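Local coordinates for protein 4-alpha-glucanotransferase (Streptococcus agalactiae, PDB 6M6T) that is an amylomaltase of the TIM-barrel clan and carries a bound glycan in its pocket, at residues Gln41-Ile46 against Tyr290-Ile295; Gly370-Thr375 against Asn402-Asn407; Asp380-Tyr385 against Glu417-Arg422; Thr431-Leu436 against Thr444-Gln449. One frame throughout, in Å; residues are numbered along the deposited sequence.

Contact 1: Gln41-Ile46 against Tyr290-Ile295; sequences QKFWQI and YDYLRI
Phe43 turns the edge of its ring toward the face of Tyr292, a T-shaped pair with centroids 5.4 Å apart and planes at 69°. The closest atoms are Phe43 CE1 and Tyr292 CD1, at 4.0 Å. On the Phe43 side the ring is backed by Lys42, whose CG sits over the centre of one face. Strands 43-45 and 292-295 are not neighbours: strand 212-217 runs between them in the parallel barrel sheet, so only side chains bridge the gap.

Next along the strand, Gln45 has CG anti to its backbone N (chi1 -171°) and an extended chain that carries its amide across to Arg294. NE2 of Gln45 lies 3.2 Å from NE of Arg294, with amide and guanidinium planes 60° apart. The polar ends are anchored elsewhere: Gln45 OE1 hydrogen-bonds Tyr392 OH, and Arg294 NH2 forms a salt bridge with Asp216.

Ile46 closes the row, its CD1 4.1 Å from CE1 of Tyr290, the residue that leaves helix 277-289. Both nitrogens of the Gln45-Arg294 pair are donors, which implies that this buried approach is packing and that Tyr392 and Asp216 fix the two groups.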
# COMPACT_ATOMS: atom_id res chain seq x y z
N GLN A 41 8.52 16.06 -11.65
CA GLN A 41 7.51 15.04 -11.44
C GLN A 41 6.26 15.66 -10.85
O GLN A 41 6.26 16.77 -10.31
CB GLN A 41 8.02 13.94 -10.53
CG GLN A 41 9.20 13.17 -11.08
CD GLN A 41 8.96 12.64 -12.49
OE1 GLN A 41 8.32 11.60 -12.68
NE2 GLN A 41 9.49 13.35 -13.47
N LYS A 42 5.16 14.95 -10.97
CA LYS A 42 3.90 15.36 -10.37
C LYS A 42 3.51 14.47 -9.20
O LYS A 42 3.00 14.98 -8.19
CB LYS A 42 2.77 15.35 -11.41
CG LYS A 42 1.42 15.75 -10.87
CD LYS A 42 1.07 17.18 -11.19
CE LYS A 42 -0.36 17.50 -10.80
NZ LYS A 42 -1.26 16.48 -11.38
N PHE A 43 3.78 13.17 -9.28
CA PHE A 43 3.21 12.22 -8.34
C PHE A 43 4.28 11.39 -7.66
O PHE A 43 5.29 11.02 -8.27
CB PHE A 43 2.20 11.28 -9.04
CG PHE A 43 1.00 12.00 -9.59
CD1 PHE A 43 0.16 12.71 -8.76
CD2 PHE A 43 0.75 11.99 -10.94
CE1 PHE A 43 -0.94 13.40 -9.27
CE2 PHE A 43 -0.34 12.68 -11.47
CZ PHE A 43 -1.18 13.39 -10.64
N TRP A 44 4.04 11.10 -6.37
CA TRP A 44 4.73 10.07 -5.60
C TRP A 44 3.67 9.03 -5.26
O TRP A 44 2.72 9.34 -4.51
CB TRP A 44 5.36 10.65 -4.32
CG TRP A 44 6.23 9.69 -3.56
CD1 TRP A 44 6.45 8.38 -3.87
CD2 TRP A 44 7.02 9.96 -2.39
NE1 TRP A 44 7.31 7.82 -2.95
CE2 TRP A 44 7.69 8.77 -2.04
CE3 TRP A 44 7.25 11.10 -1.61
CZ2 TRP A 44 8.55 8.68 -0.96
CZ3 TRP A 44 8.08 11.00 -0.51
CH2 TRP A 44 8.72 9.79 -0.20
N GLN A 45 3.78 7.83 -5.82
CA GLN A 45 2.91 6.72 -5.42
C GLN A 45 3.63 5.89 -4.36
O GLN A 45 4.75 5.41 -4.59
CB GLN A 45 2.51 5.84 -6.60
CG GLN A 45 1.43 4.80 -6.25
CD GLN A 45 0.72 4.23 -7.48
OE1 GLN A 45 0.97 4.63 -8.62
NE2 GLN A 45 -0.18 3.30 -7.24
N ILE A 46 2.99 5.72 -3.22
CA ILE A 46 3.48 4.84 -2.17
C ILE A 46 2.56 3.61 -2.09
O ILE A 46 1.52 3.53 -2.76
CB ILE A 46 3.58 5.56 -0.81
CG1 ILE A 46 2.23 6.21 -0.46
CG2 ILE A 46 4.68 6.63 -0.85
CD1 ILE A 46 1.96 6.34 1.01
N TYR A 290 -4.46 11.25 1.57
CA TYR A 290 -3.71 11.33 0.34
C TYR A 290 -4.23 12.47 -0.52
O TYR A 290 -5.13 13.22 -0.12
CB TYR A 290 -3.77 9.99 -0.40
CG TYR A 290 -3.41 8.84 0.50
CD1 TYR A 290 -2.16 8.77 1.12
CD2 TYR A 290 -4.32 7.84 0.78
CE1 TYR A 290 -1.81 7.72 1.95
CE2 TYR A 290 -3.98 6.78 1.62
CZ TYR A 290 -2.74 6.73 2.20
OH TYR A 290 -2.42 5.67 3.02
N ASP A 291 -3.63 12.61 -1.69
CA ASP A 291 -4.12 13.51 -2.73
C ASP A 291 -4.85 12.74 -3.84
O ASP A 291 -5.80 13.26 -4.44
CB ASP A 291 -2.96 14.31 -3.33
CG ASP A 291 -2.08 15.01 -2.27
OD1 ASP A 291 -2.57 15.93 -1.58
OD2 ASP A 291 -0.89 14.63 -2.14
N TYR A 292 -4.43 11.50 -4.09
CA TYR A 292 -5.08 10.63 -5.06
C TYR A 292 -5.13 9.24 -4.45
O TYR A 292 -4.09 8.71 -4.07
CB TYR A 292 -4.32 10.61 -6.40
CG TYR A 292 -4.76 11.66 -7.38
CD1 TYR A 292 -4.34 12.97 -7.25
CD2 TYR A 292 -5.62 11.35 -8.42
CE1 TYR A 292 -4.76 13.94 -8.13
CE2 TYR A 292 -6.05 12.31 -9.32
CZ TYR A 292 -5.61 13.61 -9.17
OH TYR A 292 -6.03 14.57 -10.06
N LEU A 293 -6.31 8.65 -4.38
CA LEU A 293 -6.48 7.33 -3.80
C LEU A 293 -6.58 6.28 -4.89
O LEU A 293 -7.32 6.44 -5.86
CB LEU A 293 -7.73 7.28 -2.92
CG LEU A 293 -7.89 6.04 -2.04
CD1 LEU A 293 -6.99 6.12 -0.79
CD2 LEU A 293 -9.36 5.83 -1.68
N ARG A 294 -5.87 5.18 -4.69
CA ARG A 294 -5.79 4.07 -5.63
C ARG A 294 -6.44 2.87 -4.96
O ARG A 294 -5.87 2.29 -4.03
CB ARG A 294 -4.34 3.78 -5.98
CG ARG A 294 -4.12 2.50 -6.76
CD ARG A 294 -2.94 1.74 -6.19
NE ARG A 294 -2.27 0.89 -7.18
CZ ARG A 294 -2.19 -0.44 -7.10
NH1 ARG A 294 -1.55 -1.11 -8.06
NH2 ARG A 294 -2.73 -1.10 -6.07
N ILE A 295 -7.65 2.51 -5.39
CA ILE A 295 -8.34 1.39 -4.76
C ILE A 295 -7.83 0.10 -5.40
O ILE A 295 -7.96 -0.11 -6.61
CB ILE A 295 -9.87 1.51 -4.84
CG1 ILE A 295 -10.52 0.33 -4.12
CG2 ILE A 295 -10.38 1.57 -6.26
CD1 ILE A 295 -9.87 -0.05 -2.75

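Contact 2: Gly370-Thr375 against Asn402-Asn407; sequences GFYDTT and NGWFEN
Trp404 is met by two aromatic residues of 370-375, Phe371 at its six-membered ring and Tyr372 at its five-membered ring. Phe371 CD2 lies 3.9 Å from Trp404 CZ2, a purely apolar touch at an oblique angle. Tyr372 presents its hydroxyl end to the pyrrole part of the indole: OH is 3.7 Å from Trp404 CD1 and close to the indole plane. The same two side chains form an offset edge-to-face pair, the edge of Trp404 directed at the face of Tyr372, with the planes at 67° and the centroid of the Tyr372 ring 5.9 Å from that of the five-membered ring. With chi1 at 155° the indole leaves its backbone on the side away from the amide N, which sends it from helix 401-404 toward the loop.

That loop joins barrel strands 363-366 and 389-392, and helix 401-404 comes soon after the second of them, so the contact ties together consecutive excursions from the TIM-barrel sheet.

In the next shell, Trp404 NE1 makes a weak hydrogen bond to the carbonyl O of Glu368, while Val432 of helix 428-438 packs on the indole. Phe371 is in edge-to-face contact with Tyr419, and Tyr372 likewise with Phe254, a residue of the glycan pocket; the Tyr372 side chain itself lies about 7 Å from a bound alpha-D-glucopyranose. Further along the loop, Asp373 shapes the backbone through an Asx turn, its OD1 accepting from Thr375 N at 2.7 Å, with the donor above the carboxylate plane.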
# COMPACT_ATOMS: atom_id res chain seq x y z
N GLY A 370 1.92 -6.77 -21.97
CA GLY A 370 1.46 -6.44 -23.30
C GLY A 370 2.42 -6.75 -24.43
O GLY A 370 2.26 -6.24 -25.54
N PHE A 371 3.43 -7.59 -24.18
CA PHE A 371 4.34 -8.03 -25.22
C PHE A 371 4.45 -9.55 -25.25
O PHE A 371 5.28 -10.08 -25.99
CB PHE A 371 5.74 -7.41 -25.06
CG PHE A 371 5.78 -5.92 -25.30
CD1 PHE A 371 5.67 -5.40 -26.58
CD2 PHE A 371 5.91 -5.04 -24.24
CE1 PHE A 371 5.69 -4.04 -26.80
CE2 PHE A 371 5.93 -3.68 -24.47
CZ PHE A 371 5.82 -3.19 -25.74
N TYR A 372 3.66 -10.26 -24.44
CA TYR A 372 3.62 -11.71 -24.50
C TYR A 372 2.96 -12.22 -25.77
O TYR A 372 3.12 -13.40 -26.11
CB TYR A 372 2.89 -12.30 -23.29
CG TYR A 372 3.60 -12.05 -21.99
CD1 TYR A 372 4.89 -12.50 -21.79
CD2 TYR A 372 2.97 -11.35 -20.96
CE1 TYR A 372 5.54 -12.26 -20.60
CE2 TYR A 372 3.61 -11.09 -19.78
CZ TYR A 372 4.89 -11.55 -19.60
OH TYR A 372 5.54 -11.30 -18.41
N ASP A 373 2.21 -11.39 -26.47
CA ASP A 373 1.54 -11.78 -27.69
C ASP A 373 2.08 -10.90 -28.82
O ASP A 373 1.71 -9.73 -28.93
CB ASP A 373 0.03 -11.66 -27.52
CG ASP A 373 -0.69 -11.44 -28.81
OD1 ASP A 373 -0.14 -11.74 -29.89
OD2 ASP A 373 -1.84 -10.95 -28.75
N THR A 374 2.94 -11.48 -29.66
CA THR A 374 3.61 -10.78 -30.75
C THR A 374 2.67 -10.35 -31.88
O THR A 374 3.17 -9.78 -32.85
CB THR A 374 4.73 -11.64 -31.34
OG1 THR A 374 4.31 -13.01 -31.39
CG2 THR A 374 5.97 -11.55 -30.50
N THR A 375 1.37 -10.64 -31.80
CA THR A 375 0.45 -10.15 -32.83
C THR A 375 0.20 -8.66 -32.67
O THR A 375 -0.18 -7.99 -33.64
CB THR A 375 -0.91 -10.87 -32.79
OG1 THR A 375 -1.58 -10.59 -31.54
CG2 THR A 375 -0.76 -12.38 -32.99
N ASN A 402 14.20 -5.12 -15.88
CA ASN A 402 15.36 -5.95 -16.15
C ASN A 402 15.04 -7.41 -15.96
O ASN A 402 15.56 -8.26 -16.69
CB ASN A 402 16.51 -5.55 -15.26
CG ASN A 402 17.35 -4.48 -15.88
OD1 ASN A 402 17.43 -4.39 -17.11
ND2 ASN A 402 17.98 -3.66 -15.06
N GLY A 403 14.17 -7.72 -14.99
CA GLY A 403 13.76 -9.10 -14.78
C GLY A 403 12.77 -9.58 -15.82
O GLY A 403 12.90 -10.69 -16.35
N TRP A 404 11.75 -8.77 -16.11
CA TRP A 404 10.77 -9.14 -17.13
C TRP A 404 11.44 -9.46 -18.46
O TRP A 404 11.06 -10.42 -19.15
CB TRP A 404 9.75 -8.01 -17.29
CG TRP A 404 9.07 -7.94 -18.61
CD1 TRP A 404 7.88 -8.52 -18.96
CD2 TRP A 404 9.51 -7.20 -19.77
NE1 TRP A 404 7.57 -8.20 -20.26
CE2 TRP A 404 8.55 -7.39 -20.78
CE3 TRP A 404 10.63 -6.40 -20.04
CZ2 TRP A 404 8.67 -6.82 -22.05
CZ3 TRP A 404 10.75 -5.84 -21.31
CH2 TRP A 404 9.78 -6.05 -22.29
N PHE A 405 12.49 -8.70 -18.82
CA PHE A 405 13.18 -8.91 -20.09
C PHE A 405 13.95 -10.23 -20.16
O PHE A 405 14.25 -10.68 -21.27
CB PHE A 405 14.12 -7.75 -20.39
CG PHE A 405 14.53 -7.69 -21.83
CD1 PHE A 405 13.58 -7.49 -22.82
CD2 PHE A 405 15.85 -7.89 -22.21
CE1 PHE A 405 13.93 -7.46 -24.16
CE2 PHE A 405 16.22 -7.87 -23.55
CZ PHE A 405 15.26 -7.65 -24.52
N GLU A 406 14.31 -10.84 -19.03
CA GLU A 406 14.96 -12.15 -19.11
C GLU A 406 13.98 -13.21 -19.60
O GLU A 406 14.32 -14.02 -20.47
CB GLU A 406 15.52 -12.59 -17.76
CG GLU A 406 16.08 -11.48 -16.89
CD GLU A 406 17.07 -12.03 -15.88
OE1 GLU A 406 17.44 -13.23 -16.00
OE2 GLU A 406 17.47 -11.27 -14.96
N ASN A 407 12.77 -13.22 -19.06
CA ASN A 407 11.85 -14.34 -19.24
C ASN A 407 10.94 -14.14 -20.44
O ASN A 407 9.73 -14.28 -20.36
CB ASN A 407 11.05 -14.53 -17.97
CG ASN A 407 11.94 -14.67 -16.77
OD1 ASN A 407 12.92 -15.43 -16.80
ND2 ASN A 407 11.65 -13.92 -15.71

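Contact 3: Asp380-Tyr385 against Glu417-Arg422; sequences DIPHNY and ENYMRR
Tyr419 reaches out from the end of helix 410-419 and sets its hydroxyl against His383, with Ile381 and Pro382 packed along the ring. A chi1 of -167° swings CG of Tyr419 beside the carbonyl carbon and directs the ring at the facing loop. Two bonds grip the hydroxyl: the backbone N of His383 donates to Tyr419 OH at 3.1 Å, bent to 140°, and ND1 of His383 pairs with the same OH at 2.6 Å, either being possible as donor. ND1 lies in the plane of the Tyr419 ring, at its edge, and the two rings meet rim to rim with their planes at 32°. Ile381 and Pro382 share one side of the tyrosine, Ile381 CG1 being 3.6 Å from CZ of Tyr419 and Pro382 CG 3.7 Å from its CE1.

The loop belongs to the link between barrel strands 363-366 and 389-392, and residues 382-384 make a short 3-10 turn there. Opposite, the helix ends in a Schellman motif: Arg421 has positive phi, and Arg422 N returns to Glu417 O at 3.2 Å. A salt bridge between Arg422 NH1 and Glu417 OE2 spans the same turn.

The imidazole is also steadied within its own segment, Ile381 CG2 resting over one face toward the rim. His383 NE2 makes a weak hydrogen bond to Gly376 O. Asp380, at the start of the segment, belongs to the glycan pocket and touches a bound alpha-D-glucopyranose.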
# COMPACT_ATOMS: atom_id res chain seq x y z
N ASP A 380 -2.74 -4.38 -23.31
CA ASP A 380 -1.71 -3.67 -22.58
C ASP A 380 -0.55 -3.27 -23.48
O ASP A 380 0.52 -2.92 -22.98
CB ASP A 380 -1.20 -4.51 -21.40
CG ASP A 380 -2.19 -4.57 -20.22
OD1 ASP A 380 -2.53 -3.49 -19.67
OD2 ASP A 380 -2.60 -5.70 -19.83
N ILE A 381 -0.73 -3.33 -24.80
CA ILE A 381 0.30 -2.88 -25.75
C ILE A 381 0.11 -1.38 -25.98
O ILE A 381 -1.03 -0.92 -26.12
CB ILE A 381 0.26 -3.68 -27.07
CG1 ILE A 381 1.59 -3.57 -27.84
CG2 ILE A 381 -0.88 -3.22 -27.95
CD1 ILE A 381 2.07 -4.83 -28.49
N PRO A 382 1.19 -0.60 -26.01
CA PRO A 382 1.04 0.88 -26.00
C PRO A 382 0.04 1.46 -27.00
O PRO A 382 -0.68 2.42 -26.67
CB PRO A 382 2.47 1.36 -26.32
CG PRO A 382 3.36 0.26 -25.79
CD PRO A 382 2.59 -1.03 -25.83
N HIS A 383 -0.07 0.89 -28.19
CA HIS A 383 -0.95 1.56 -29.13
C HIS A 383 -2.41 1.35 -28.83
O HIS A 383 -3.19 1.64 -29.73
CB HIS A 383 -0.64 1.10 -30.55
CG HIS A 383 -0.83 -0.37 -30.78
ND1 HIS A 383 0.22 -1.22 -31.08
CD2 HIS A 383 -1.95 -1.14 -30.80
CE1 HIS A 383 -0.25 -2.45 -31.25
NE2 HIS A 383 -1.56 -2.42 -31.09
N ASN A 384 -2.82 0.84 -27.67
CA ASN A 384 -4.22 0.70 -27.33
C ASN A 384 -4.60 1.51 -26.10
O ASN A 384 -5.74 1.41 -25.62
CB ASN A 384 -4.58 -0.77 -27.09
CG ASN A 384 -4.58 -1.57 -28.37
OD1 ASN A 384 -4.10 -2.70 -28.43
ND2 ASN A 384 -5.13 -0.97 -29.42
N TYR A 385 -3.67 2.31 -25.58
CA TYR A 385 -3.95 3.12 -24.41
C TYR A 385 -4.76 4.33 -24.82
O TYR A 385 -4.66 4.81 -25.96
CB TYR A 385 -2.65 3.55 -23.73
CG TYR A 385 -1.76 2.42 -23.29
CD1 TYR A 385 -2.18 1.10 -23.34
CD2 TYR A 385 -0.48 2.68 -22.81
CE1 TYR A 385 -1.36 0.06 -22.92
CE2 TYR A 385 0.36 1.66 -22.39
CZ TYR A 385 -0.08 0.35 -22.44
OH TYR A 385 0.75 -0.68 -22.01
N GLU A 417 12.12 -5.53 -28.91
CA GLU A 417 13.18 -4.61 -29.30
C GLU A 417 12.81 -3.88 -30.59
O GLU A 417 13.23 -2.73 -30.80
CB GLU A 417 14.51 -5.36 -29.45
CG GLU A 417 15.09 -5.88 -28.12
CD GLU A 417 16.47 -6.54 -28.26
OE1 GLU A 417 16.67 -7.34 -29.20
OE2 GLU A 417 17.35 -6.27 -27.40
N ASN A 418 12.04 -4.53 -31.46
CA ASN A 418 11.50 -3.88 -32.64
C ASN A 418 10.52 -2.76 -32.28
O ASN A 418 10.82 -1.57 -32.46
CB ASN A 418 10.80 -4.92 -33.52
CG ASN A 418 11.24 -4.85 -34.96
OD1 ASN A 418 11.70 -3.80 -35.42
ND2 ASN A 418 11.11 -5.97 -35.68
N TYR A 419 9.38 -3.15 -31.72
CA TYR A 419 8.27 -2.27 -31.37
C TYR A 419 8.69 -0.98 -30.68
O TYR A 419 8.10 0.07 -30.92
CB TYR A 419 7.32 -3.01 -30.44
CG TYR A 419 5.99 -2.35 -30.23
CD1 TYR A 419 5.85 -1.26 -29.38
CD2 TYR A 419 4.84 -2.84 -30.86
CE1 TYR A 419 4.60 -0.66 -29.18
CE2 TYR A 419 3.61 -2.26 -30.67
CZ TYR A 419 3.49 -1.18 -29.83
OH TYR A 419 2.25 -0.61 -29.64
N MET A 420 9.67 -1.07 -29.79
CA MET A 420 10.06 0.06 -28.96
C MET A 420 11.30 0.77 -29.47
O MET A 420 11.71 1.77 -28.88
CB MET A 420 10.28 -0.40 -27.52
CG MET A 420 9.00 -0.86 -26.84
SD MET A 420 9.20 -1.36 -25.13
CE MET A 420 9.22 -3.13 -25.35
N ARG A 421 11.92 0.27 -30.55
CA ARG A 421 13.04 0.94 -31.21
C ARG A 421 14.25 1.06 -30.28
O ARG A 421 14.79 2.15 -30.05
CB ARG A 421 12.62 2.32 -31.73
CG ARG A 421 11.41 2.29 -32.67
CD ARG A 421 11.61 1.20 -33.71
NE ARG A 421 12.81 1.41 -34.52
CZ ARG A 421 13.51 0.44 -35.10
NH1 ARG A 421 13.14 -0.83 -34.96
NH2 ARG A 421 14.59 0.73 -35.83
N ARG A 422 14.70 -0.08 -29.76
CA ARG A 422 15.86 -0.06 -28.88
C ARG A 422 17.12 0.25 -29.69
O ARG A 422 17.46 -0.48 -30.63
CB ARG A 422 16.03 -1.38 -28.12
CG ARG A 422 17.31 -1.44 -27.25
CD ARG A 422 17.56 -2.84 -26.67
NE ARG A 422 18.74 -2.91 -25.79
CZ ARG A 422 18.93 -3.84 -24.85
NH1 ARG A 422 18.03 -4.80 -24.64
NH2 ARG A 422 20.04 -3.82 -24.12

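Contact 4: Thr431-Leu436 against Thr444-Gln449; sequences TVLRTL and TITCMQ
Leu433 and Leu436 of helix 428-438 lie against Thr444 and Thr446 of strand 443-447 in a helix-on-strand layer of the TIM barrel. Helix 428-438 is the last of three helices in the link between the parallel neighbours 389-392 and 443-447, a beta-alpha-beta crossover, and the short helix and strand segments run almost antiparallel (166°) with axes 9.7 Å apart.

The apolar contacts carry the interface. Leu436 points at the strand and runs alongside Thr444, the two side chains heading opposite ways; its CD1 is 3.7 Å from Thr444 CG2. One helical turn earlier, Leu433 crosses Thr446, its CD2 3.5 Å from the methyl CG2 of that threonine. Ile445, between the two threonines, points away from the helix, and its side chain packs on Leu10, Ile390 and Tyr392 of the adjoining strands.

No hydrogen bond crosses between the two segments, and the polar groups find partners nearby. OG1 of Thr446 bonds to Tyr437 OH, and the carbonyl O of Leu436 to Thr439 OG1. Within the helix, Leu436 N bonds back to Val432 O at 2.8 Å. On the strand side, the backbones of Thr444 and Thr446 pair with Gly8 and that of Ile445 with Ala391.

Where carbon meets oxygen the touch is simple packing: Leu433 CD2 is 3.4 Å from Thr446 OG1, and Leu436 CD2 rests 3.8 Å from the backbone O of Ile445.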
# COMPACT_ATOMS: atom_id res chain seq x y z
N THR A 431 15.01 2.08 -22.54
CA THR A 431 14.16 1.82 -23.69
C THR A 431 12.69 1.81 -23.29
O THR A 431 11.89 2.64 -23.76
CB THR A 431 14.53 0.48 -24.35
OG1 THR A 431 15.95 0.33 -24.40
CG2 THR A 431 13.96 0.40 -25.77
N VAL A 432 12.33 0.87 -22.41
CA VAL A 432 10.93 0.68 -22.05
C VAL A 432 10.35 1.98 -21.53
O VAL A 432 9.22 2.35 -21.87
CB VAL A 432 10.78 -0.47 -21.03
CG1 VAL A 432 9.33 -0.56 -20.51
CG2 VAL A 432 11.20 -1.79 -21.65
N LEU A 433 11.12 2.72 -20.73
CA LEU A 433 10.59 3.92 -20.11
C LEU A 433 10.42 5.05 -21.13
O LEU A 433 9.48 5.86 -21.01
CB LEU A 433 11.51 4.34 -18.97
CG LEU A 433 11.31 3.55 -17.69
CD1 LEU A 433 12.52 3.71 -16.80
CD2 LEU A 433 10.09 4.08 -17.00
N ARG A 434 11.29 5.13 -22.14
CA ARG A 434 11.04 6.06 -23.23
C ARG A 434 9.68 5.77 -23.86
O ARG A 434 8.83 6.68 -24.00
CB ARG A 434 12.16 6.00 -24.28
CG ARG A 434 13.43 6.72 -23.87
CD ARG A 434 13.91 7.68 -24.97
NE ARG A 434 14.80 8.71 -24.45
CZ ARG A 434 16.02 8.47 -23.98
NH1 ARG A 434 16.49 7.23 -23.99
NH2 ARG A 434 16.76 9.46 -23.52
N THR A 435 9.43 4.50 -24.19
CA THR A 435 8.14 4.17 -24.80
C THR A 435 6.98 4.48 -23.87
O THR A 435 6.02 5.16 -24.27
CB THR A 435 8.09 2.72 -25.25
OG1 THR A 435 9.25 2.42 -26.03
CG2 THR A 435 6.87 2.51 -26.11
N LEU A 436 7.04 4.01 -22.62
CA LEU A 436 5.99 4.30 -21.63
C LEU A 436 5.64 5.78 -21.59
O LEU A 436 4.47 6.15 -21.53
CB LEU A 436 6.43 3.84 -20.24
CG LEU A 436 5.59 4.25 -19.01
CD1 LEU A 436 4.18 3.76 -19.10
CD2 LEU A 436 6.19 3.72 -17.76
N THR A 444 1.97 8.64 -16.30
CA THR A 444 2.81 7.45 -16.31
C THR A 444 3.66 7.46 -15.05
O THR A 444 4.12 8.52 -14.61
CB THR A 444 3.70 7.40 -17.55
OG1 THR A 444 4.44 8.63 -17.64
CG2 THR A 444 2.86 7.17 -18.83
N ILE A 445 3.86 6.27 -14.48
CA ILE A 445 4.58 6.12 -13.22
C ILE A 445 5.79 5.22 -13.45
O ILE A 445 5.66 4.14 -14.04
CB ILE A 445 3.70 5.55 -12.11
CG1 ILE A 445 2.39 6.34 -12.03
CG2 ILE A 445 4.41 5.64 -10.79
CD1 ILE A 445 2.60 7.74 -11.56
N THR A 446 6.94 5.65 -12.96
CA THR A 446 8.19 4.94 -13.14
C THR A 446 8.60 4.27 -11.84
O THR A 446 8.59 4.90 -10.78
CB THR A 446 9.27 5.90 -13.62
OG1 THR A 446 8.89 6.41 -14.91
CG2 THR A 446 10.62 5.17 -13.72
N CYS A 447 8.92 2.98 -11.93
CA CYS A 447 9.28 2.19 -10.77
C CYS A 447 10.71 2.53 -10.40
O CYS A 447 11.62 2.27 -11.18
CB CYS A 447 9.16 0.70 -11.09
SG CYS A 447 7.62 -0.12 -10.58
N MET A 448 10.91 3.11 -9.21
CA MET A 448 12.25 3.57 -8.84
C MET A 448 13.31 2.49 -9.03
O MET A 448 14.49 2.81 -9.24
CB MET A 448 12.24 4.08 -7.39
CG MET A 448 13.61 4.51 -6.85
SD MET A 448 14.30 5.95 -7.70
CE MET A 448 13.03 7.14 -7.40
N GLN A 449 12.92 1.21 -9.00
CA GLN A 449 13.87 0.15 -9.32
C GLN A 449 14.45 0.34 -10.71
O GLN A 449 15.68 0.40 -10.89
CB GLN A 449 13.20 -1.22 -9.23
CG GLN A 449 13.12 -1.83 -7.85
CD GLN A 449 11.89 -1.38 -7.10
OE1 GLN A 449 11.43 -0.23 -7.24
NE2 GLN A 449 11.33 -2.28 -6.31

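Contacts 1 and 4 reach the same barrel sheet and touch where Gln45 OE1 lies 4.1 Å from Ile445 CG1, their centres 16 Å apart. Contacts 2 and 3 interlock along the chain, their segments alternating, with centres 11 Å apart; Phe371 CZ meets Met420 CE at 3.4 Å. Met420 also bridges contact 3 to contact 4, its CB 3.4 Å from Thr435 OG1. The glycan is approached from two regions: the Arg294 side chain of contact 1 is about 5 Å from 1,5-anhydro-D-glucitol, whereas Asp380 in contact 3 touches an alpha-D-glucopyranose. Contacts 1 and 2 remain separate, about 15 Å between nearest atoms.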